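Local coordinates for protein putative aspartyl-tRNA synthetase (Leishmania major, PDB 6OD8) that probably joins L-aspartate to tRNA(Asp) at the expense of ATP, as a class II aminoacyl-tRNA synthetase, at residues Phe240-Pro252 with Leu262-Pro275. Residues are numbered along the deposited sequence; the frame is centred on the assembly and turned at random. Where two conformers were deposited one is given.
Sequences FCEIHSPKIINAP and LEYFNRFAYLAQSP. With EDO (1,2-ethanediol), chain G.
Ile249 and Tyr270 form a hydrogen-bonded antiparallel pair, Ile249 N to Tyr270 O at 2.8 Å and Tyr270 N to Ile249 O at 2.9 Å, and Ala272 N adds a third bond to Lys247 O. This lays strand 248-249 along the edge of the hairpin 261-271. On one side of the small sheet, Ile248 sets CG2 against Ala269 CB at 3.6 Å and brings CD1 to Tyr264 CE1 at 4.0 Å. On the other, Pro252 lies over the Tyr270 ring in a CH-pi contact, CD 3.7 Å from the ring centroid and 11° off its normal. The Arg267 chain, bent at chi3 (-71°), runs along its own strand away from the type II' turn Tyr264-Arg267, and NE and NH2 both donate side-on to Phe268 O, close to the guanidinium plane; NH2 also lies 3.1 Å from Asn250 O. Lys247 N is hydrogen-bonded to Glu310 OE1 of the second subunit, and Tyr264 OH to Thr309 of that subunit. These bonds suit the end of class II motif 1, helix 215-237 then a strand closing on Pro246, which builds the dimer interface. The paired strands thus brace both ends of unmodelled 253-258, probably the mobile flipping loop over the aspartate pocket.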
loop_
_atom_site.group_PDB
_atom_site.type_symbol
_atom_site.label_atom_id
_atom_site.label_comp_id
_atom_site.label_asym_id
_atom_site.label_seq_id
_atom_site.Cartn_x
_atom_site.Cartn_y
_atom_site.Cartn_z
ATOM N N PHE A 240 -7.257 -7.381 -9.548
ATOM C CA PHE A 240 -7.562 -6.010 -9.134
ATOM C C PHE A 240 -6.309 -5.165 -9.304
ATOM O O PHE A 240 -5.210 -5.600 -8.954
ATOM C CB PHE A 240 -8.008 -5.922 -7.666
ATOM C CG PHE A 240 -9.414 -6.388 -7.417
ATOM C CD1 PHE A 240 -10.413 -5.481 -7.089
ATOM C CD2 PHE A 240 -9.728 -7.735 -7.488
ATOM C CE1 PHE A 240 -11.726 -5.924 -6.856
ATOM C CE2 PHE A 240 -11.014 -8.187 -7.265
ATOM C CZ PHE A 240 -12.015 -7.276 -6.945
ATOM N N CYS A 241 -6.483 -3.963 -9.838
ATOM C CA CYS A 241 -5.380 -3.046 -10.066
ATOM C C CYS A 241 -5.263 -2.075 -8.892
ATOM O O CYS A 241 -6.269 -1.570 -8.389
ATOM C CB CYS A 241 -5.625 -2.300 -11.380
ATOM S SG CYS A 241 -4.361 -1.148 -11.908
ATOM N N GLU A 242 -4.028 -1.800 -8.466
ATOM C CA GLU A 242 -3.840 -0.854 -7.371
ATOM C C GLU A 242 -3.899 0.574 -7.902
ATOM O O GLU A 242 -3.297 0.893 -8.937
ATOM C CB GLU A 242 -2.506 -1.101 -6.655
ATOM C CG GLU A 242 -2.280 -0.117 -5.531
ATOM C CD GLU A 242 -1.091 -0.461 -4.637
ATOM O OE1 GLU A 242 -0.381 -1.453 -4.903
ATOM O OE2 GLU A 242 -0.870 0.284 -3.664
ATOM N N ILE A 243 -4.618 1.444 -7.186
ATOM C CA ILE A 243 -4.692 2.850 -7.565
ATOM C C ILE A 243 -4.218 3.692 -6.397
ATOM O O ILE A 243 -4.219 3.259 -5.244
ATOM C CB ILE A 243 -6.114 3.298 -7.991
ATOM C CG1 ILE A 243 -7.097 3.098 -6.829
ATOM C CG2 ILE A 243 -6.592 2.499 -9.199
ATOM C CD1 ILE A 243 -8.480 3.746 -7.098
ATOM N N HIS A 244 -3.850 4.931 -6.719
ATOM C CA HIS A 244 -3.445 5.936 -5.746
ATOM C C HIS A 244 -4.174 7.214 -6.118
ATOM O O HIS A 244 -3.889 7.809 -7.161
ATOM C CB HIS A 244 -1.919 6.125 -5.760
ATOM C CG HIS A 244 -1.189 4.950 -5.185
ATOM N ND1 HIS A 244 -0.646 3.948 -5.963
ATOM C CD2 HIS A 244 -0.969 4.590 -3.903
ATOM C CE1 HIS A 244 -0.101 3.035 -5.179
ATOM N NE2 HIS A 244 -0.290 3.396 -3.926
ATOM N N SER A 245 -5.153 7.595 -5.306
ATOM C CA SER A 245 -5.959 8.781 -5.538
ATOM C C SER A 245 -5.607 9.866 -4.529
ATOM O O SER A 245 -5.033 9.584 -3.473
ATOM C CB SER A 245 -7.465 8.436 -5.469
ATOM O OG SER A 245 -7.810 7.834 -4.250
ATOM N N PRO A 246 -5.888 11.132 -4.839
ATOM C CA PRO A 246 -5.357 12.213 -4.000
ATOM C C PRO A 246 -6.076 12.321 -2.671
ATOM O O PRO A 246 -7.288 12.105 -2.555
ATOM C CB PRO A 246 -5.581 13.474 -4.852
ATOM C CG PRO A 246 -6.754 13.112 -5.749
ATOM C CD PRO A 246 -6.536 11.643 -6.061
ATOM N N LYS A 247 -5.313 12.695 -1.662
ATOM C CA LYS A 247 -5.888 12.979 -0.362
ATOM C C LYS A 247 -6.220 14.450 -0.196
ATOM O O LYS A 247 -7.076 14.784 0.635
ATOM C CB LYS A 247 -4.932 12.506 0.751
ATOM C CG LYS A 247 -4.373 11.095 0.510
ATOM C CD LYS A 247 -5.487 10.071 0.228
ATOM C CE LYS A 247 -4.970 8.742 -0.373
ATOM N NZ LYS A 247 -6.156 7.909 -0.885
ATOM N N ILE A 248 -5.628 15.323 -1.009
ATOM C CA ILE A 248 -6.023 16.734 -1.052
ATOM C C ILE A 248 -7.161 16.898 -2.056
ATOM O O ILE A 248 -7.055 16.463 -3.203
ATOM C CB ILE A 248 -4.827 17.631 -1.412
ATOM C CG1 ILE A 248 -3.785 17.548 -0.289
ATOM C CG2 ILE A 248 -5.293 19.075 -1.627
ATOM C CD1 ILE A 248 -2.531 18.372 -0.534
ATOM N N ILE A 249 -8.258 17.516 -1.624
ATOM C CA ILE A 249 -9.402 17.763 -2.501
ATOM C C ILE A 249 -9.816 19.226 -2.419
ATOM O O ILE A 249 -9.427 19.959 -1.511
ATOM C CB ILE A 249 -10.581 16.820 -2.174
ATOM C CG1 ILE A 249 -11.063 16.998 -0.726
ATOM C CG2 ILE A 249 -10.160 15.378 -2.436
ATOM C CD1 ILE A 249 -12.280 16.075 -0.364
ATOM N N ASN A 250 -10.569 19.680 -3.422
ATOM C CA ASN A 250 -10.793 21.113 -3.499
ATOM C C ASN A 250 -11.970 21.568 -2.650
ATOM O O ASN A 250 -12.136 22.774 -2.456
ATOM C CB ASN A 250 -11.010 21.568 -4.944
ATOM C CG ASN A 250 -12.346 21.161 -5.477
ATOM O OD1 ASN A 250 -12.919 20.163 -5.037
ATOM N ND2 ASN A 250 -12.859 21.923 -6.429
ATOM N N ALA A 251 -12.789 20.638 -2.155
ATOM C CA ALA A 251 -14.013 21.011 -1.459
ATOM C C ALA A 251 -14.474 19.833 -0.617
ATOM O O ALA A 251 -14.328 18.684 -1.059
ATOM C CB ALA A 251 -15.104 21.420 -2.452
ATOM N N PRO A 252 -15.023 20.064 0.589
ATOM C CA PRO A 252 -15.466 18.991 1.507
ATOM C C PRO A 252 -16.369 17.933 0.867
ATOM O O PRO A 252 -17.320 18.307 0.172
ATOM C CB PRO A 252 -16.239 19.760 2.586
ATOM C CG PRO A 252 -15.628 21.135 2.575
ATOM C CD PRO A 252 -15.299 21.407 1.132
ATOM N N LEU A 262 -7.022 22.959 4.844
ATOM C CA LEU A 262 -5.602 23.276 4.813
ATOM C C LEU A 262 -5.361 24.474 3.912
ATOM O O LEU A 262 -6.132 24.734 2.983
ATOM C CB LEU A 262 -4.781 22.078 4.349
ATOM C CG LEU A 262 -5.115 21.523 2.978
ATOM C CD1 LEU A 262 -3.817 21.330 2.161
ATOM C CD2 LEU A 262 -5.870 20.205 3.126
ATOM N N GLU A 263 -4.314 25.239 4.235
ATOM C CA GLU A 263 -3.887 26.320 3.358
ATOM C C GLU A 263 -3.172 25.719 2.158
ATOM O O GLU A 263 -2.224 24.945 2.317
ATOM C CB GLU A 263 -2.958 27.298 4.091
ATOM C CG GLU A 263 -3.600 28.039 5.240
ATOM C CD GLU A 263 -2.608 28.880 6.039
ATOM O OE1 GLU A 263 -3.047 29.533 7.006
ATOM O OE2 GLU A 263 -1.399 28.885 5.711
ATOM N N TYR A 264 -3.616 26.080 0.952
ATOM C CA TYR A 264 -3.101 25.471 -0.276
ATOM C C TYR A 264 -2.693 26.619 -1.182
ATOM O O TYR A 264 -3.475 27.058 -2.023
ATOM C CB TYR A 264 -4.125 24.557 -0.942
ATOM C CG TYR A 264 -3.517 23.664 -2.024
ATOM C CD1 TYR A 264 -2.835 22.494 -1.691
ATOM C CD2 TYR A 264 -3.592 24.020 -3.378
ATOM C CE1 TYR A 264 -2.262 21.696 -2.684
ATOM C CE2 TYR A 264 -3.039 23.218 -4.369
ATOM C CZ TYR A 264 -2.377 22.059 -4.013
ATOM O OH TYR A 264 -1.848 21.261 -4.997
ATOM N N PHE A 265 -1.466 27.104 -0.998
ATOM C CA PHE A 265 -0.938 28.251 -1.744
ATOM C C PHE A 265 -1.896 29.416 -1.515
ATOM O O PHE A 265 -2.116 29.772 -0.344
ATOM C CB PHE A 265 -0.681 27.843 -3.199
ATOM C CG PHE A 265 0.307 26.711 -3.327
ATOM C CD1 PHE A 265 1.670 26.947 -3.181
ATOM C CD2 PHE A 265 -0.123 25.417 -3.556
ATOM C CE1 PHE A 265 2.583 25.907 -3.257
ATOM C CE2 PHE A 265 0.784 24.363 -3.633
ATOM C CZ PHE A 265 2.153 24.620 -3.495
ATOM N N ASN A 266 -2.455 30.032 -2.551
ATOM C CA ASN A 266 -3.328 31.191 -2.494
ATOM C C ASN A 266 -4.773 30.830 -2.209
ATOM O O ASN A 266 -5.640 31.679 -2.408
ATOM C CB ASN A 266 -3.254 31.947 -3.829
ATOM C CG ASN A 266 -3.627 31.064 -5.027
ATOM O OD1 ASN A 266 -3.458 29.839 -4.994
ATOM N ND2 ASN A 266 -4.136 31.689 -6.089
ATOM N N ARG A 267 -5.065 29.587 -1.845
ATOM C CA ARG A 267 -6.441 29.165 -1.655
ATOM C C ARG A 267 -6.469 28.151 -0.520
ATOM O O ARG A 267 -5.450 27.889 0.130
ATOM C CB ARG A 267 -7.023 28.598 -2.959
ATOM C CG ARG A 267 -6.213 27.490 -3.616
ATOM C CD ARG A 267 -7.081 26.702 -4.581
ATOM N NE ARG A 267 -8.056 25.898 -3.838
ATOM C CZ ARG A 267 -9.184 25.399 -4.337
ATOM N NH1 ARG A 267 -9.523 25.628 -5.593
ATOM N NH2 ARG A 267 -9.979 24.656 -3.560
ATOM N N PHE A 268 -7.640 27.582 -0.276
ATOM C CA PHE A 268 -7.770 26.507 0.694
ATOM C C PHE A 268 -8.122 25.202 0.005
ATOM O O PHE A 268 -8.673 25.189 -1.096
ATOM C CB PHE A 268 -8.817 26.844 1.743
ATOM C CG PHE A 268 -8.434 28.019 2.579
ATOM C CD1 PHE A 268 -7.678 27.845 3.726
ATOM C CD2 PHE A 268 -8.784 29.304 2.192
ATOM C CE1 PHE A 268 -7.300 28.935 4.498
ATOM C CE2 PHE A 268 -8.408 30.396 2.951
ATOM C CZ PHE A 268 -7.665 30.207 4.109
ATOM N N ALA A 269 -7.767 24.101 0.664
ATOM C CA ALA A 269 -8.142 22.780 0.218
ATOM C C ALA A 269 -8.521 21.966 1.451
ATOM O O ALA A 269 -8.551 22.482 2.572
ATOM C CB ALA A 269 -7.019 22.114 -0.590
ATOM N N TYR A 270 -8.823 20.697 1.233
ATOM C CA TYR A 270 -9.402 19.840 2.260
ATOM C C TYR A 270 -8.803 18.451 2.140
ATOM O O TYR A 270 -8.245 18.091 1.105
ATOM C CB TYR A 270 -10.946 19.798 2.129
ATOM C CG TYR A 270 -11.507 21.171 2.236
ATOM C CD1 TYR A 270 -11.890 21.684 3.466
ATOM C CD2 TYR A 270 -11.641 21.979 1.109
ATOM C CE1 TYR A 270 -12.372 22.991 3.569
ATOM C CE2 TYR A 270 -12.111 23.266 1.198
ATOM C CZ TYR A 270 -12.481 23.769 2.427
ATOM O OH TYR A 270 -12.957 25.056 2.514
ATOM N N LEU A 271 -8.899 17.677 3.219
ATOM C CA LEU A 271 -8.446 16.296 3.198
ATOM C C LEU A 271 -9.626 15.366 2.959
ATOM O O LEU A 271 -10.697 15.520 3.567
ATOM C CB LEU A 271 -7.736 15.914 4.503
ATOM C CG LEU A 271 -6.394 16.572 4.789
ATOM C CD1 LEU A 271 -5.865 16.091 6.162
ATOM C CD2 LEU A 271 -5.397 16.229 3.685
ATOM N N ALA A 272 -9.415 14.403 2.068
ATOM C CA ALA A 272 -10.449 13.453 1.699
ATOM C C ALA A 272 -10.706 12.473 2.836
ATOM O O ALA A 272 -9.778 11.949 3.460
ATOM C CB ALA A 272 -10.034 12.691 0.436
ATOM N N GLN A 273 -11.980 12.221 3.102
ATOM C CA GLN A 273 -12.319 11.285 4.159
ATOM C C GLN A 273 -12.046 9.867 3.721
ATOM O O GLN A 273 -11.778 8.996 4.557
ATOM C CB GLN A 273 -13.804 11.442 4.555
ATOM N N SER A 274 -12.105 9.621 2.418
ATOM C CA SER A 274 -11.901 8.293 1.868
ATOM C C SER A 274 -11.746 8.450 0.366
ATOM O O SER A 274 -12.099 9.502 -0.176
ATOM C CB SER A 274 -13.079 7.363 2.199
ATOM O OG SER A 274 -14.066 7.501 1.214
ATOM N N PRO A 275 -11.228 7.424 -0.326
ATOM C CA PRO A 275 -11.099 7.533 -1.783
ATOM C C PRO A 275 -12.395 7.195 -2.517
ATOM O O PRO A 275 -12.350 6.910 -3.708
ATOM C CB PRO A 275 -9.990 6.531 -2.101
ATOM C CG PRO A 275 -10.243 5.428 -1.096
ATOM C CD PRO A 275 -10.683 6.146 0.173
HETATM C C1 EDO G . -13.616 12.819 -2.041
HETATM O O1 EDO G . -13.937 12.609 -0.653
HETATM C C2 EDO G . -12.742 11.664 -2.545
HETATM O O2 EDO G . -13.387 10.380 -2.374
HETATM O O HOH W 1 -10.658 24.049 -7.844
#